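Local coordinates for Galactose/lactose metabolism regulatory protein GAL80 (Saccharomyces cerevisiae, PDB 3BTV) that represses the galactose and lactose metabolic genes of yeast by binding the activator GAL4 and blocking its transcriptional activation when no inducing sugar is present, at residues G174-I179 against G274-S279; I179-N184 against H216-L221; Y223-Y228 against G269-G274. The protein carries 1 engineered substitution. All coordinates share one frame; numbering follows the deposited sequence.

Contact 1 (G174-I179 against G274-S279); sequences GDINSI and GNVPVS
Two neighbouring parallel strands of the large mixed sheet in the C-terminal domain begin their pairing where I179 meets V278. The backbone of I179 is held on both flanks of that pair: its N donates to P277 O at 3.0 Å, and its O accepts from S279 N at 3.0 Å, the second bond being the straighter (165° at the hydrogen against 143°). On the sheet face that carries I179 and V278, these two side chains lie side by side and point the same way, and helix 209-225 covers them through L221. V276, two residues before V278, points toward the other strand. With CG1 anti to the backbone N (chi1 180°), its CG1 touches I176 CG2 at 3.8 Å and I179 CG1 at 4.1 Å, the V276 side chain lying at about a right angle to both isoleucines, while CG2 lies against I176 O. Replacing V276 by an alanine would probably open a gap between I176 and I179 and leave both isoleucines less firmly packed. The other face is turned to the second subunit, where N177 ND2 bonds Y190 OH of that subunit. Nearby, P277 CD lies 3.2 Å from N177 O.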
loop_
_atom_site.group_PDB
_atom_site.type_symbol
_atom_site.label_atom_id
_atom_site.label_comp_id
_atom_site.label_asym_id
_atom_site.label_seq_id
_atom_site.Cartn_x
_atom_site.Cartn_y
_atom_site.Cartn_z
ATOM N N GLY B 174 4.206 15.418 -15.005
ATOM C CA GLY B 174 5.550 15.686 -14.522
ATOM C C GLY B 174 6.238 14.345 -14.322
ATOM O O GLY B 174 5.860 13.354 -14.949
ATOM N N ASP B 175 7.244 14.306 -13.461
ATOM C CA ASP B 175 7.863 13.045 -13.095
ATOM C C ASP B 175 6.970 12.289 -12.125
ATOM O O ASP B 175 6.295 12.906 -11.311
ATOM C CB ASP B 175 9.188 13.311 -12.420
ATOM C CG ASP B 175 10.152 14.033 -13.330
ATOM O OD1 ASP B 175 10.090 13.772 -14.550
ATOM O OD2 ASP B 175 10.945 14.863 -12.832
ATOM N N ILE B 176 6.992 10.962 -12.183
ATOM C CA ILE B 176 6.226 10.169 -11.224
ATOM C C ILE B 176 6.949 10.113 -9.878
ATOM O O ILE B 176 8.077 9.649 -9.792
ATOM C CB ILE B 176 5.942 8.758 -11.741
ATOM C CG1 ILE B 176 5.383 8.840 -13.166
ATOM C CG2 ILE B 176 4.965 8.027 -10.789
ATOM C CD1 ILE B 176 4.765 7.552 -13.682
ATOM N N ASN B 177 6.302 10.620 -8.839
ATOM C CA ASN B 177 6.857 10.572 -7.512
ATOM C C ASN B 177 6.548 9.239 -6.813
ATOM O O ASN B 177 7.419 8.660 -6.168
ATOM C CB ASN B 177 6.338 11.730 -6.666
ATOM C CG ASN B 177 6.766 11.609 -5.214
ATOM O OD1 ASN B 177 6.014 11.115 -4.381
ATOM N ND2 ASN B 177 7.996 12.027 -4.913
ATOM N N SER B 178 5.314 8.757 -6.937
ATOM C CA SER B 178 4.909 7.507 -6.266
ATOM C C SER B 178 3.598 6.971 -6.813
ATOM O O SER B 178 2.857 7.695 -7.491
ATOM C CB SER B 178 4.798 7.716 -4.744
ATOM O OG SER B 178 3.764 8.613 -4.417
ATOM N N ILE B 179 3.311 5.706 -6.516
ATOM C CA ILE B 179 2.118 5.023 -7.061
ATOM C C ILE B 179 1.464 4.103 -6.035
ATOM O O ILE B 179 2.152 3.356 -5.349
ATOM C CB ILE B 179 2.519 4.145 -8.278
ATOM C CG1 ILE B 179 3.192 4.996 -9.372
ATOM C CG2 ILE B 179 1.330 3.336 -8.800
ATOM C CD1 ILE B 179 3.644 4.196 -10.581
ATOM N N GLY B 274 13.367 6.058 -12.455
ATOM C CA GLY B 274 13.069 7.023 -11.423
ATOM C C GLY B 274 13.027 6.419 -10.033
ATOM O O GLY B 274 12.744 7.126 -9.063
ATOM N N ASN B 275 13.299 5.118 -9.923
ATOM C CA ASN B 275 13.276 4.471 -8.621
ATOM C C ASN B 275 11.955 4.786 -7.911
ATOM O O ASN B 275 11.954 5.061 -6.717
ATOM C CB ASN B 275 14.444 4.984 -7.759
ATOM C CG ASN B 275 14.721 4.098 -6.561
ATOM O OD1 ASN B 275 14.645 2.869 -6.659
ATOM N ND2 ASN B 275 15.016 4.713 -5.413
ATOM N N VAL B 276 10.843 4.746 -8.653
ATOM C CA VAL B 276 9.526 5.141 -8.120
ATOM C C VAL B 276 8.953 4.097 -7.164
ATOM O O VAL B 276 8.825 2.930 -7.526
ATOM C CB VAL B 276 8.492 5.358 -9.250
ATOM C CG1 VAL B 276 7.111 5.763 -8.681
ATOM C CG2 VAL B 276 8.996 6.397 -10.251
ATOM N N PRO B 277 8.598 4.519 -5.945
ATOM C CA PRO B 277 7.918 3.635 -4.995
ATOM C C PRO B 277 6.522 3.247 -5.492
ATOM O O PRO B 277 5.720 4.112 -5.862
ATOM C CB PRO B 277 7.784 4.497 -3.735
ATOM C CG PRO B 277 8.653 5.701 -3.960
ATOM C CD PRO B 277 8.801 5.881 -5.418
ATOM N N VAL B 278 6.235 1.953 -5.488
ATOM C CA VAL B 278 4.931 1.438 -5.863
ATOM C C VAL B 278 4.436 0.562 -4.725
ATOM O O VAL B 278 5.145 -0.350 -4.286
ATOM C CB VAL B 278 5.025 0.564 -7.127
ATOM C CG1 VAL B 278 3.662 -0.049 -7.473
ATOM C CG2 VAL B 278 5.585 1.376 -8.292
ATOM N N SER B 279 3.235 0.841 -4.237
ATOM C CA SER B 279 2.648 0.058 -3.152
ATOM C C SER B 279 1.328 -0.551 -3.604
ATOM O O SER B 279 0.448 0.152 -4.123
ATOM C CB SER B 279 2.410 0.957 -1.929
ATOM O OG SER B 279 1.685 0.269 -0.917
#

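Contact 2 (I179-N184 against H216-L221); sequences IEIAGN and HTIDIL
L221 of helix 209-225 projects toward strand 176-184 and meets two isoleucines of the strand, one with each methyl group. Across this contact the interaction is entirely apolar. L221 CD1 reaches I179 tip to tip, lying 4.0 Å from I179 CG2 and equally near the end of the same side chain. The other branch, CD2, is 3.7 Å from I181 CD1, the closest approach between the two segments, and here the side chains cross obliquely. L221 CG stands opposite its own backbone N (chi1 -178°), an extended course that carries the fork of its methyls across to the strand. One helical turn earlier, T217 and I181 slide past each other in opposite directions, with CG2 of T217 4.1 Å from CG2 of I181. I218 adds a looser touch, its CD1 4.5 Å from I181 CD1.

The polar ends of T217 and D219 find partners away from the strand. T217 turns only its methyl to the strand, while OG1 bonds T213 O one turn back. D219, on a side of the helix turned from the strand, forms a salt bridge with R156.

The helix runs nearly antiparallel to the strand, at 155°, with the axes of the two short segments 10.8 Å apart, the spacing of a helix packed on one face of a sheet. F282 and V278 of strand 276-283 and I297 of strand 295-301 extend the apolar floor beneath it, and helix 405-424 packs against I218 through L411 and L414.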
loop_
_atom_site.group_PDB
_atom_site.type_symbol
_atom_site.label_atom_id
_atom_site.label_comp_id
_atom_site.label_asym_id
_atom_site.label_seq_id
_atom_site.Cartn_x
_atom_site.Cartn_y
_atom_site.Cartn_z
ATOM N N ILE B 179 3.311 5.706 -6.516
ATOM C CA ILE B 179 2.118 5.023 -7.061
ATOM C C ILE B 179 1.464 4.103 -6.035
ATOM O O ILE B 179 2.152 3.356 -5.349
ATOM C CB ILE B 179 2.519 4.145 -8.278
ATOM C CG1 ILE B 179 3.192 4.996 -9.372
ATOM C CG2 ILE B 179 1.330 3.336 -8.800
ATOM C CD1 ILE B 179 3.644 4.196 -10.581
ATOM N N GLU B 180 0.141 4.130 -5.929
ATOM C CA GLU B 180 -0.558 3.114 -5.122
ATOM C C GLU B 180 -1.604 2.386 -5.931
ATOM O O GLU B 180 -2.337 2.974 -6.738
ATOM C CB GLU B 180 -1.217 3.716 -3.867
ATOM C CG GLU B 180 -0.220 4.326 -2.865
ATOM C CD GLU B 180 0.177 5.741 -3.244
ATOM O OE1 GLU B 180 -0.729 6.471 -3.697
ATOM O OE2 GLU B 180 1.371 6.119 -3.096
ATOM N N ILE B 181 -1.705 1.099 -5.680
ATOM C CA ILE B 181 -2.702 0.285 -6.342
ATOM C C ILE B 181 -3.490 -0.518 -5.321
ATOM O O ILE B 181 -2.917 -1.168 -4.455
ATOM C CB ILE B 181 -2.036 -0.676 -7.313
ATOM C CG1 ILE B 181 -1.261 0.113 -8.365
ATOM C CG2 ILE B 181 -3.082 -1.592 -7.951
ATOM C CD1 ILE B 181 -0.553 -0.778 -9.370
ATOM N N ALA B 182 -4.805 -0.471 -5.429
ATOM C CA ALA B 182 -5.670 -1.283 -4.585
ATOM C C ALA B 182 -6.662 -1.981 -5.494
ATOM O O ALA B 182 -7.256 -1.348 -6.366
ATOM C CB ALA B 182 -6.398 -0.412 -3.605
ATOM N N GLY B 183 -6.829 -3.285 -5.306
ATOM C CA GLY B 183 -7.751 -4.050 -6.126
ATOM C C GLY B 183 -8.387 -5.210 -5.384
ATOM O O GLY B 183 -8.002 -5.517 -4.242
ATOM N N ASN B 184 -9.379 -5.832 -6.028
ATOM C CA ASN B 184 -9.951 -7.117 -5.592
ATOM C C ASN B 184 -9.873 -8.169 -6.701
ATOM O O ASN B 184 -9.785 -7.827 -7.876
ATOM C CB ASN B 184 -11.410 -6.968 -5.161
ATOM C CG ASN B 184 -11.561 -6.269 -3.829
ATOM O OD1 ASN B 184 -11.935 -6.890 -2.834
ATOM N ND2 ASN B 184 -11.278 -4.969 -3.799
ATOM N N HIS B 216 -2.643 -8.861 -14.934
ATOM C CA HIS B 216 -3.189 -7.890 -15.880
ATOM C C HIS B 216 -2.884 -6.465 -15.396
ATOM O O HIS B 216 -2.420 -5.624 -16.155
ATOM C CB HIS B 216 -4.702 -8.064 -16.041
ATOM C CG HIS B 216 -5.101 -9.145 -17.000
ATOM N ND1 HIS B 216 -5.001 -9.004 -18.369
ATOM C CD2 HIS B 216 -5.646 -10.369 -16.786
ATOM C CE1 HIS B 216 -5.452 -10.100 -18.960
ATOM N NE2 HIS B 216 -5.850 -10.944 -18.022
ATOM N N THR B 217 -3.106 -6.225 -14.111
ATOM C CA THR B 217 -2.962 -4.885 -13.546
ATOM C C THR B 217 -1.526 -4.369 -13.511
ATOM O O THR B 217 -1.253 -3.232 -13.887
ATOM C CB THR B 217 -3.556 -4.822 -12.132
ATOM O OG1 THR B 217 -4.918 -5.259 -12.179
ATOM C CG2 THR B 217 -3.520 -3.388 -11.610
ATOM N N ILE B 218 -0.602 -5.196 -13.058
ATOM C CA ILE B 218 0.767 -4.750 -12.925
ATOM C C ILE B 218 1.365 -4.580 -14.318
ATOM O O ILE B 218 2.252 -3.751 -14.545
ATOM C CB ILE B 218 1.596 -5.730 -12.072
ATOM C CG1 ILE B 218 2.758 -4.989 -11.407
ATOM C CG2 ILE B 218 2.067 -6.901 -12.930
ATOM C CD1 ILE B 218 2.356 -4.042 -10.289
ATOM N N ASP B 219 0.853 -5.343 -15.269
ATOM C CA ASP B 219 1.336 -5.177 -16.629
ATOM C C ASP B 219 0.909 -3.838 -17.217
ATOM O O ASP B 219 1.710 -3.187 -17.877
ATOM C CB ASP B 219 0.872 -6.291 -17.570
ATOM C CG ASP B 219 1.312 -6.033 -19.003
ATOM O OD1 ASP B 219 2.532 -6.091 -19.273
ATOM O OD2 ASP B 219 0.450 -5.727 -19.851
ATOM N N ILE B 220 -0.346 -3.433 -17.019
ATOM C CA ILE B 220 -0.746 -2.108 -17.535
ATOM C C ILE B 220 -0.008 -1.008 -16.794
ATOM O O ILE B 220 0.288 0.044 -17.366
ATOM C CB ILE B 220 -2.287 -1.833 -17.503
ATOM C CG1 ILE B 220 -2.801 -1.791 -16.071
ATOM C CG2 ILE B 220 -3.065 -2.861 -18.333
ATOM C CD1 ILE B 220 -4.282 -1.444 -15.989
ATOM N N LEU B 221 0.306 -1.240 -15.524
ATOM C CA LEU B 221 1.046 -0.218 -14.788
ATOM C C LEU B 221 2.382 0.031 -15.468
ATOM O O LEU B 221 2.762 1.173 -15.716
ATOM C CB LEU B 221 1.288 -0.610 -13.325
ATOM C CG LEU B 221 2.019 0.518 -12.591
ATOM C CD1 LEU B 221 1.093 1.766 -12.451
ATOM C CD2 LEU B 221 2.523 0.062 -11.242
#

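Contact 3 (Y223-Y228 against G269-G274); sequences YMTSSY and GTLLNG
Y228 O accepts two hydrogen bonds, one from each side of the contact. L272 N donates from across at 2.8 Å, in the carbonyl plane and nearly straight (165° at the hydrogen). The hydroxyl of the preceding residue supplies the other: S227 OG lies 2.9 Å from Y228 O, tilted modestly from that plane. The same OG is itself an acceptor, taking the bond from N273 N at 3.0 Å with an angle of 171° at the hydrogen. A chi1 of -177° turns the S227 hydroxyl away from its own amide and toward the turn, and one oxygen thereby links the backbones of N273 and Y228.

Van der Waals contacts, several of carbon against oxygen, surround these bonds. L271 CB lies 3.7 Å from S227 OG, and the L271 and T225 side chains cross at about a right angle, L271 CD1 lying 3.6 Å from T225 OG1. That hydroxyl is bonded back to L221 O in its own helix, so the leucine methyl packs on a group already satisfied. L272 CB comes 3.4 Å from Y228 O. N273 CB lies 3.8 Å from S227 CB.

The arrangement joins the C-terminal end of helix 209-225 to the turn between strands 264-271 and 276-283. The helix ends in a Schellman motif in which S226, with positive phi, is the C-prime residue; the chain soon enters strand 229-237. The helix exit and the turn are joined through the S227 hydroxyl, Y228 O and the amides of L272 and N273, with no charged group, although L272 and N273 are exposed.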
loop_
_atom_site.group_PDB
_atom_site.type_symbol
_atom_site.label_atom_id
_atom_site.label_comp_id
_atom_site.label_asym_id
_atom_site.label_seq_id
_atom_site.Cartn_x
_atom_site.Cartn_y
_atom_site.Cartn_z
ATOM N N TYR B 223 3.215 -0.754 -18.481
ATOM C CA TYR B 223 2.960 -0.239 -19.819
ATOM C C TYR B 223 2.684 1.277 -19.818
ATOM O O TYR B 223 3.206 2.009 -20.659
ATOM C CB TYR B 223 1.810 -1.014 -20.472
ATOM C CG TYR B 223 1.576 -0.648 -21.927
ATOM C CD1 TYR B 223 2.548 -0.900 -22.894
ATOM C CD2 TYR B 223 0.392 -0.050 -22.330
ATOM C CE1 TYR B 223 2.339 -0.572 -24.216
ATOM C CE2 TYR B 223 0.169 0.276 -23.660
ATOM C CZ TYR B 223 1.152 0.024 -24.590
ATOM O OH TYR B 223 0.945 0.358 -25.904
ATOM N N MET B 224 1.877 1.746 -18.869
ATOM C CA MET B 224 1.517 3.172 -18.779
ATOM C C MET B 224 2.685 4.058 -18.360
ATOM O O MET B 224 2.787 5.198 -18.791
ATOM C CB MET B 224 0.397 3.377 -17.752
ATOM C CG MET B 224 -0.973 2.987 -18.223
ATOM S SD MET B 224 -2.202 3.416 -16.971
ATOM C CE MET B 224 -1.748 2.339 -15.595
ATOM N N THR B 225 3.543 3.544 -17.482
ATOM C CA THR B 225 4.648 4.330 -16.989
ATOM C C THR B 225 5.880 4.090 -17.844
ATOM O O THR B 225 6.913 4.714 -17.646
ATOM C CB THR B 225 4.985 3.990 -15.515
ATOM O OG1 THR B 225 5.420 2.623 -15.418
ATOM C CG2 THR B 225 3.765 4.211 -14.616
ATOM N N SER B 226 5.770 3.180 -18.801
ATOM C CA SER B 226 6.926 2.795 -19.615
ATOM C C SER B 226 8.138 2.434 -18.753
ATOM O O SER B 226 9.241 2.907 -19.006
ATOM C CB SER B 226 7.322 3.920 -20.579
ATOM O OG SER B 226 6.264 4.241 -21.466
ATOM N N SER B 227 7.940 1.612 -17.730
ATOM C CA SER B 227 9.070 1.143 -16.925
ATOM C C SER B 227 8.816 -0.256 -16.414
ATOM O O SER B 227 7.675 -0.603 -16.109
ATOM C CB SER B 227 9.312 2.060 -15.722
ATOM O OG SER B 227 10.452 1.618 -14.994
ATOM N N TYR B 228 9.875 -1.061 -16.329
ATOM C CA TYR B 228 9.830 -2.309 -15.574
ATOM C C TYR B 228 10.265 -2.063 -14.128
ATOM O O TYR B 228 10.713 -0.974 -13.776
ATOM C CB TYR B 228 10.737 -3.381 -16.206
ATOM C CG TYR B 228 10.316 -3.755 -17.610
ATOM C CD1 TYR B 228 11.110 -3.438 -18.703
ATOM C CD2 TYR B 228 9.107 -4.394 -17.844
ATOM C CE1 TYR B 228 10.715 -3.767 -19.994
ATOM C CE2 TYR B 228 8.708 -4.726 -19.121
ATOM C CZ TYR B 228 9.515 -4.407 -20.192
ATOM O OH TYR B 228 9.105 -4.736 -21.461
ATOM N N GLY B 269 7.332 -2.270 -4.496
ATOM C CA GLY B 269 8.515 -2.293 -5.323
ATOM C C GLY B 269 8.864 -0.947 -5.888
ATOM O O GLY B 269 8.191 0.056 -5.614
ATOM N N THR B 270 9.916 -0.930 -6.695
ATOM C CA THR B 270 10.417 0.310 -7.270
ATOM C C THR B 270 10.501 0.174 -8.780
ATOM O O THR B 270 10.974 -0.843 -9.291
ATOM C CB THR B 270 11.826 0.622 -6.751
ATOM O OG1 THR B 270 12.667 -0.493 -7.021
ATOM C CG2 THR B 270 11.805 0.842 -5.267
ATOM N N LEU B 271 10.043 1.196 -9.493
ATOM C CA LEU B 271 10.182 1.228 -10.940
ATOM C C LEU B 271 11.621 1.575 -11.316
ATOM O O LEU B 271 12.220 2.489 -10.744
ATOM C CB LEU B 271 9.223 2.249 -11.572
ATOM C CG LEU B 271 7.728 1.976 -11.397
ATOM C CD1 LEU B 271 6.917 3.049 -12.125
ATOM C CD2 LEU B 271 7.367 0.587 -11.905
ATOM N N LEU B 272 12.169 0.852 -12.294
ATOM C CA LEU B 272 13.518 1.137 -12.791
ATOM C C LEU B 272 13.711 2.610 -13.153
ATOM O O LEU B 272 14.698 3.239 -12.775
ATOM C CB LEU B 272 13.820 0.270 -14.011
ATOM C CG LEU B 272 14.621 -0.984 -13.685
ATOM C CD1 LEU B 272 14.695 -1.876 -14.903
ATOM C CD2 LEU B 272 16.030 -0.609 -13.180
ATOM N N ASN B 273 12.747 3.163 -13.876
ATOM C CA ASN B 273 12.821 4.563 -14.274
ATOM C C ASN B 273 12.393 5.488 -13.146
ATOM O O ASN B 273 11.207 5.680 -12.904
ATOM C CB ASN B 273 11.980 4.811 -15.532
ATOM C CG ASN B 273 12.517 4.054 -16.749
ATOM O OD1 ASN B 273 13.663 3.590 -16.755
ATOM N ND2 ASN B 273 11.691 3.930 -17.782
ATOM N N GLY B 274 13.367 6.058 -12.455
ATOM C CA GLY B 274 13.069 7.023 -11.423
ATOM C C GLY B 274 13.027 6.419 -10.033
ATOM O O GLY B 274 12.744 7.126 -9.063
#

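The three contacts lie within the C-terminal domain and on the same mixed sheet. Contact 1 pairs strands 176-184 and 276-283, contact 2 sets helix 209-225 on the first of these, and contact 3 joins the end of that helix to strand 264-271. Contacts 1 and 3 are closest, with centres about 8 Å apart; contact 2 lies about 13 Å from contact 1 and 12 Å from contact 3. Along the chain, contact 2 closes before contact 3 opens, and both are nested inside the loop closed by contact 1. I179 belongs to contacts 1 and 2, and its CD1 packs on L271 of contact 3. One sheet face carries the helix; the other meets the second subunit.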